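Local coordinates for protein restriction endonuclease (Mycobacterium sp., PDB 4F0Q) that cleaves DNA in response to cytosine methylation, acting as a tetrameric, modification-dependent restriction endonuclease with a magnesium ion bound in its nuclease domain, at residues A[301-305]-A[333-337]; A[320-324]-A[452-456]; A[351-357]-A[381-387]. All blocks are in the same frame, centred on the assembly; numbering follows the deposited sequence.

Contact 1 of 3, residues A[301-305]-A[333-337]. With MG (magnesium ion), chain E.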
# COMPACT_ATOMS: atom_id res chain seq x y z
N GLU A 301 4.19 22.96 0.95
CA GLU A 301 3.45 21.80 0.47
C GLU A 301 4.10 21.21 -0.78
O GLU A 301 4.23 19.99 -0.90
CB GLU A 301 1.99 22.16 0.20
CG GLU A 301 1.20 22.53 1.45
CD GLU A 301 -0.23 22.94 1.15
OE1 GLU A 301 -0.55 23.14 -0.04
OE2 GLU A 301 -1.03 23.06 2.10
N LEU A 302 4.51 22.07 -1.70
CA LEU A 302 5.21 21.63 -2.91
C LEU A 302 6.55 20.97 -2.57
O LEU A 302 6.88 19.88 -3.06
CB LEU A 302 5.43 22.80 -3.86
CG LEU A 302 6.10 22.47 -5.20
CD1 LEU A 302 5.27 21.45 -5.97
CD2 LEU A 302 6.31 23.73 -6.03
N LEU A 303 7.31 21.65 -1.71
CA LEU A 303 8.58 21.11 -1.23
C LEU A 303 8.37 19.74 -0.59
O LEU A 303 9.16 18.83 -0.79
CB LEU A 303 9.24 22.06 -0.23
CG LEU A 303 10.51 21.50 0.42
CD1 LEU A 303 11.62 21.36 -0.61
CD2 LEU A 303 10.96 22.36 1.59
N ALA A 304 7.30 19.61 0.18
CA ALA A 304 6.98 18.36 0.86
C ALA A 304 6.61 17.27 -0.13
O ALA A 304 6.89 16.10 0.09
CB ALA A 304 5.87 18.56 1.87
N SER A 305 5.96 17.66 -1.23
CA SER A 305 5.63 16.71 -2.28
C SER A 305 6.91 16.18 -2.94
O SER A 305 7.07 14.97 -3.14
CB SER A 305 4.71 17.34 -3.33
OG SER A 305 5.35 18.42 -3.99
N VAL A 333 -5.75 16.94 3.25
CA VAL A 333 -4.70 16.48 2.34
C VAL A 333 -4.08 17.66 1.59
O VAL A 333 -4.78 18.49 1.04
CB VAL A 333 -5.26 15.47 1.32
CG1 VAL A 333 -4.15 14.97 0.41
CG2 VAL A 333 -5.92 14.31 2.04
N ASP A 334 -2.75 17.71 1.59
CA ASP A 334 -2.03 18.82 0.97
C ASP A 334 -1.53 18.50 -0.44
O ASP A 334 -1.40 19.40 -1.27
CB ASP A 334 -0.87 19.27 1.86
CG ASP A 334 -1.34 19.94 3.14
OD1 ASP A 334 -2.49 19.70 3.54
OD2 ASP A 334 -0.55 20.70 3.74
N PHE A 335 -1.25 17.23 -0.70
CA PHE A 335 -0.83 16.82 -2.05
C PHE A 335 -1.12 15.35 -2.35
O PHE A 335 -1.31 14.54 -1.44
CB PHE A 335 0.64 17.15 -2.30
CG PHE A 335 1.60 16.49 -1.35
CD1 PHE A 335 1.98 17.11 -0.18
CD2 PHE A 335 2.14 15.24 -1.65
CE1 PHE A 335 2.87 16.51 0.69
CE2 PHE A 335 3.02 14.63 -0.78
CZ PHE A 335 3.39 15.27 0.39
N ILE A 336 -1.17 15.03 -3.63
CA ILE A 336 -1.47 13.68 -4.09
C ILE A 336 -0.36 13.16 -5.00
O ILE A 336 0.16 13.89 -5.84
CB ILE A 336 -2.82 13.64 -4.86
CG1 ILE A 336 -3.96 14.09 -3.95
CG2 ILE A 336 -3.10 12.25 -5.40
CD1 ILE A 336 -4.22 13.15 -2.79
N GLY A 337 0.01 11.89 -4.80
CA GLY A 337 0.97 11.22 -5.65
C GLY A 337 0.54 9.78 -5.89
O GLY A 337 -0.58 9.40 -5.54
MG MG E . -0.71 21.08 5.76
O HOH W 1 0.02 22.69 4.67
O HOH W 2 -0.60 22.29 7.46
O HOH W 3 -2.78 21.11 5.33
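The metal site of a PD-(D/E)XK nuclease core is assembled here where helix 297-314 packs on the start of strand 335-342, with Glu301 and Asp334 meeting beside the magnesium ion. Asp334 and Phe335 both face Gly354 of the adjacent strand, a classic beta bulge. This break in the alternation allows two consecutive residues to turn toward the helix. Asp334 OD2 binds the magnesium ion at 2.1 Å, and three waters share the coordination shell with Gln355 OE1 and Ala356 O. The other carboxylate oxygen, OD1, is in a salt bridge with Arg326. Across the contact, the extended chain of Glu301 meets Asp334 at about a right angle, and the two carboxylate planes are 53° apart. Glu301 OE2 comes 2.9 Å from Asp334 OD2; both carboxylates lie beside the magnesium ion, which probably offsets their mutual repulsion. Glu301 OE1 is turned to another partner, the ring nitrogen ND1 of His298. Further along the helix, away from the metal, the packing becomes apolar. Phe335, with CG between its backbone N and carbonyl carbon (chi1 60°), places its ring against the helix, beside Ser305 and Ala304, whose CB touches Phe335 CE1 at 3.8 Å. Ser305 supplies a CH-pi contact: its CA sits over the centre of the Phe335 ring, 3.7 Å from the centroid and 13° off the normal.

Contact 2 of 3, residues A[320-324]-A[452-456]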
# COMPACT_ATOMS: atom_id res chain seq x y z
N LYS A 320 5.07 8.43 -8.76
CA LYS A 320 4.59 9.29 -9.83
C LYS A 320 4.06 10.60 -9.25
O LYS A 320 3.21 10.60 -8.36
CB LYS A 320 3.50 8.59 -10.64
CG LYS A 320 3.94 7.27 -11.26
CD LYS A 320 5.15 7.45 -12.16
CE LYS A 320 5.66 6.10 -12.65
NZ LYS A 320 4.62 5.36 -13.42
N GLU A 321 4.57 11.71 -9.77
CA GLU A 321 4.17 13.04 -9.31
C GLU A 321 2.72 13.35 -9.67
O GLU A 321 2.33 13.27 -10.83
CB GLU A 321 5.10 14.10 -9.90
CG GLU A 321 4.65 15.53 -9.68
CD GLU A 321 5.59 16.55 -10.29
OE1 GLU A 321 5.13 17.65 -10.66
OE2 GLU A 321 6.80 16.25 -10.39
N GLY A 322 1.93 13.69 -8.66
CA GLY A 322 0.53 14.01 -8.87
C GLY A 322 0.27 15.50 -8.91
O GLY A 322 0.53 16.15 -9.92
N TRP A 323 -0.23 16.05 -7.80
CA TRP A 323 -0.54 17.48 -7.75
C TRP A 323 -0.71 18.01 -6.32
O TRP A 323 -0.56 17.27 -5.35
CB TRP A 323 -1.80 17.80 -8.56
CG TRP A 323 -3.04 17.13 -8.03
CD1 TRP A 323 -3.86 17.59 -7.05
CD2 TRP A 323 -3.59 15.88 -8.47
NE1 TRP A 323 -4.89 16.70 -6.84
CE2 TRP A 323 -4.75 15.65 -7.70
CE3 TRP A 323 -3.22 14.94 -9.44
CZ2 TRP A 323 -5.54 14.51 -7.87
CZ3 TRP A 323 -4.00 13.81 -9.60
CH2 TRP A 323 -5.15 13.61 -8.82
N LEU A 324 -1.02 19.30 -6.22
CA LEU A 324 -1.32 19.92 -4.93
C LEU A 324 -2.82 20.17 -4.81
O LEU A 324 -3.51 20.36 -5.82
CB LEU A 324 -0.55 21.24 -4.78
CG LEU A 324 0.80 21.20 -4.06
CD1 LEU A 324 1.77 20.26 -4.76
CD2 LEU A 324 1.39 22.60 -3.96
N GLU A 452 -8.18 9.97 -9.28
CA GLU A 452 -7.80 10.35 -10.63
C GLU A 452 -6.29 10.27 -10.88
O GLU A 452 -5.85 10.26 -12.03
CB GLU A 452 -8.32 11.75 -10.97
CG GLU A 452 -9.84 11.88 -10.89
CD GLU A 452 -10.33 13.28 -11.21
OE1 GLU A 452 -9.90 13.86 -12.23
OE2 GLU A 452 -11.16 13.81 -10.43
N VAL A 453 -5.51 10.19 -9.80
CA VAL A 453 -4.06 10.07 -9.92
C VAL A 453 -3.67 8.76 -10.62
O VAL A 453 -2.55 8.61 -11.10
CB VAL A 453 -3.35 10.17 -8.56
CG1 VAL A 453 -3.32 8.81 -7.86
CG2 VAL A 453 -1.93 10.71 -8.72
N ILE A 454 -4.61 7.82 -10.68
CA ILE A 454 -4.38 6.57 -11.39
C ILE A 454 -4.24 6.82 -12.89
O ILE A 454 -3.52 6.11 -13.59
CB ILE A 454 -5.50 5.55 -11.11
CG1 ILE A 454 -5.57 5.23 -9.61
CG2 ILE A 454 -5.29 4.26 -11.89
CD1 ILE A 454 -6.66 4.26 -9.24
N SER A 455 -4.92 7.86 -13.37
CA SER A 455 -4.91 8.18 -14.80
C SER A 455 -3.62 8.87 -15.25
O SER A 455 -3.46 9.18 -16.43
CB SER A 455 -6.12 9.04 -15.16
OG SER A 455 -7.33 8.34 -14.92
N LEU A 456 -2.71 9.12 -14.31
CA LEU A 456 -1.43 9.73 -14.64
C LEU A 456 -0.43 8.68 -15.12
O LEU A 456 0.68 9.01 -15.53
CB LEU A 456 -0.86 10.48 -13.44
CG LEU A 456 -1.64 11.70 -12.95
CD1 LEU A 456 -0.86 12.43 -11.87
CD2 LEU A 456 -1.96 12.63 -14.11
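Trp323 and Val453 form the buried half of a contact that fastens the C-terminal tail of the chain to strand 319-324, an outer strand of the nuclease sheet within this chain. The indole meets the 3-10 turn 452-455 with the rim of its six-membered ring: CH2 lies 3.6 Å from the backbone N of Val453, near the ring plane, while CZ3 reaches Val453 CG2 at 3.8 Å. Trp323 CG sits between the backbone N and the carbonyl carbon (chi1 63°), which brings this edge to Val453. Gly322 and Trp323 both face Ile336 in a classic beta bulge, and Ile336 packs against Trp323 and Val453. The other half is partly exposed: there Leu456, the last residue, sets CD1 3.7 Å from Gly322 CA and 3.5 Å from Glu321 O. Charged groups turn elsewhere: Glu321 forms a salt bridge with Arg247 of a second subunit, Lys320 another with Asp340, and Glu452 OE2 accepts a hydrogen bond from the Arg449 backbone. Earlier in the tail, Ala444 and Thr446 make backbone hydrogen bonds to Leu324; for segment 452-456 itself, the apolar chemistry is consistent with attachment mainly by van der Waals packing against the indole rim.

Contact 3 of 3, residues A[351-357]-A[381-387]. With MG (magnesium ion), chain E.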
# COMPACT_ATOMS: atom_id res chain seq x y z
N VAL A 351 -2.50 4.98 -4.30
CA VAL A 351 -2.61 6.43 -4.19
C VAL A 351 -1.95 6.95 -2.92
O VAL A 351 -2.17 6.42 -1.83
CB VAL A 351 -4.09 6.88 -4.23
CG1 VAL A 351 -4.18 8.40 -4.21
CG2 VAL A 351 -4.77 6.32 -5.47
N VAL A 352 -1.13 7.98 -3.07
CA VAL A 352 -0.43 8.57 -1.94
C VAL A 352 -1.05 9.91 -1.54
O VAL A 352 -1.10 10.85 -2.33
CB VAL A 352 1.06 8.80 -2.27
CG1 VAL A 352 1.78 9.41 -1.08
CG2 VAL A 352 1.72 7.48 -2.67
N LEU A 353 -1.53 9.97 -0.31
CA LEU A 353 -2.08 11.21 0.23
C LEU A 353 -1.03 11.90 1.09
O LEU A 353 -0.52 11.33 2.05
CB LEU A 353 -3.35 10.93 1.05
CG LEU A 353 -4.69 10.92 0.31
CD1 LEU A 353 -4.71 9.87 -0.80
CD2 LEU A 353 -5.83 10.69 1.28
N GLY A 354 -0.72 13.14 0.73
CA GLY A 354 0.31 13.88 1.43
C GLY A 354 -0.22 14.98 2.33
O GLY A 354 -1.26 15.59 2.04
N GLN A 355 0.49 15.23 3.42
CA GLN A 355 0.16 16.32 4.33
C GLN A 355 1.44 17.00 4.79
O GLN A 355 2.40 16.34 5.15
CB GLN A 355 -0.60 15.79 5.55
CG GLN A 355 -0.71 16.79 6.69
CD GLN A 355 -1.46 18.04 6.30
OE1 GLN A 355 -1.01 19.16 6.55
NE2 GLN A 355 -2.63 17.87 5.69
N ALA A 356 1.44 18.33 4.76
CA ALA A 356 2.62 19.10 5.14
C ALA A 356 2.30 20.13 6.21
O ALA A 356 1.33 20.88 6.09
CB ALA A 356 3.21 19.78 3.92
N LYS A 357 3.11 20.16 7.27
CA LYS A 357 2.91 21.16 8.32
C LYS A 357 4.22 21.74 8.83
O LYS A 357 5.01 21.04 9.47
CB LYS A 357 2.09 20.58 9.47
CG LYS A 357 1.61 21.64 10.45
CD LYS A 357 0.57 21.10 11.41
CE LYS A 357 0.01 22.21 12.28
NZ LYS A 357 -1.07 21.73 13.18
N TRP A 381 -4.51 2.75 -0.42
CA TRP A 381 -3.97 4.09 -0.28
C TRP A 381 -2.96 4.14 0.85
O TRP A 381 -3.10 3.43 1.85
CB TRP A 381 -5.08 5.10 -0.00
CG TRP A 381 -5.98 5.39 -1.17
CD1 TRP A 381 -6.05 4.69 -2.34
CD2 TRP A 381 -6.93 6.45 -1.27
NE1 TRP A 381 -6.99 5.25 -3.17
CE2 TRP A 381 -7.54 6.34 -2.54
CE3 TRP A 381 -7.32 7.49 -0.42
CZ2 TRP A 381 -8.53 7.22 -2.97
CZ3 TRP A 381 -8.30 8.37 -0.86
CH2 TRP A 381 -8.89 8.23 -2.12
N ILE A 382 -1.93 4.96 0.69
CA ILE A 382 -0.98 5.21 1.78
C ILE A 382 -0.87 6.70 2.02
O ILE A 382 -1.26 7.51 1.17
CB ILE A 382 0.42 4.64 1.48
CG1 ILE A 382 1.06 5.38 0.30
CG2 ILE A 382 0.34 3.14 1.21
CD1 ILE A 382 2.53 5.09 0.13
N GLY A 383 -0.35 7.08 3.18
CA GLY A 383 -0.21 8.48 3.52
C GLY A 383 1.24 8.87 3.74
O GLY A 383 2.12 8.02 3.82
N VAL A 384 1.49 10.18 3.82
CA VAL A 384 2.81 10.69 4.15
C VAL A 384 2.71 12.06 4.82
O VAL A 384 2.04 12.96 4.32
CB VAL A 384 3.74 10.74 2.91
CG1 VAL A 384 3.06 11.47 1.75
CG2 VAL A 384 5.07 11.39 3.26
N TYR A 385 3.36 12.19 5.97
CA TYR A 385 3.28 13.43 6.75
C TYR A 385 4.66 14.07 6.87
O TYR A 385 5.55 13.54 7.53
CB TYR A 385 2.69 13.16 8.13
CG TYR A 385 1.96 14.33 8.75
CD1 TYR A 385 2.54 15.60 8.79
CD2 TYR A 385 0.69 14.18 9.29
CE1 TYR A 385 1.88 16.67 9.36
CE2 TYR A 385 0.02 15.25 9.86
CZ TYR A 385 0.62 16.49 9.89
OH TYR A 385 -0.05 17.55 10.45
N VAL A 386 4.82 15.22 6.23
CA VAL A 386 6.08 15.96 6.25
C VAL A 386 5.99 17.18 7.17
O VAL A 386 5.11 18.03 7.01
CB VAL A 386 6.48 16.42 4.83
CG1 VAL A 386 7.81 17.16 4.87
CG2 VAL A 386 6.55 15.23 3.89
N THR A 387 6.90 17.24 8.13
CA THR A 387 6.92 18.35 9.08
C THR A 387 8.35 18.73 9.46
O THR A 387 9.26 17.90 9.39
CB THR A 387 6.11 18.01 10.35
OG1 THR A 387 6.18 19.10 11.28
CG2 THR A 387 6.65 16.75 11.02
MG MG E . -0.71 21.08 5.76
O HOH W 1 0.02 22.69 4.67
O HOH W 2 -0.60 22.29 7.46
O HOH W 3 -2.78 21.11 5.33
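Strands 351-357 and 381-387 run parallel as the third and fourth strands of the five-stranded mixed nuclease sheet, joined through helix 367-374 in a beta-alpha-beta crossover. Gln355, Ala356 and Lys357 are consistent with the (D/E)XK part of the PD-(D/E)XK motif, with glutamine in the acidic place. Pairing runs from Val352 with Ile382 to Ala356 with Val386, and backbone donors and acceptors are matched in turn: Ile382 O receives Leu353 N, Leu353 O Val384 N, Val384 O Gln355 N, and Gln355 O Val386 N. Outer bonds join Ile382 N to Val351 O and Lys357 N to Val386 O. The most bent is Val384 N to Leu353 O, 2.9 Å long at 137°. Thr387 OG1 donates to Lys357 O at 2.9 Å and accepts a hydrogen bond from Gly389 N. On the outer edges, Gly354 bonds to Asp334 and Phe335, and Gly383 to Val407. Ala356 O binds the magnesium ion at 2.1 Å. Gln355 CG, anti to the backbone N (chi1 167°), lies over a face of Tyr385; the turn at chi2 (62°) then carries OE1 to the same ion, while NE2 makes a weak hydrogen bond to Gly332 O. At the N-terminal end of the pair, Val351 CB lies over the five-membered ring of Trp381. Helix 367-374 packs on the Gln355 and Tyr385 face, helix 297-314 on that of Ala356 and Val386; strands 335-342 and 406-409 flank the pair.

All three contacts build on one mixed sheet, but at different depths. Contacts 1 and 3 are buried and share the magnesium ion with its three waters: one contributes a carboxylate, the other an amide oxygen and a backbone carbonyl. They are joined directly through Asp334, Phe335 and Gly354, whose backbones pair neighbouring strands. Contact 2, partly buried and farther from the ion, joins contact 1 through the Trp323 and Ile336 backbones, and contact 3 where Val453 meets Val351. Contacts 2 and 3 both touch the second subunit, contact 2 through a salt bridge and more residues; no other chain touches contact 1. The chemistry follows position: helix-to-strand packing around a charged site in contact 1, a regular backbone ladder in contact 3, and apolar tail packing in contact 2.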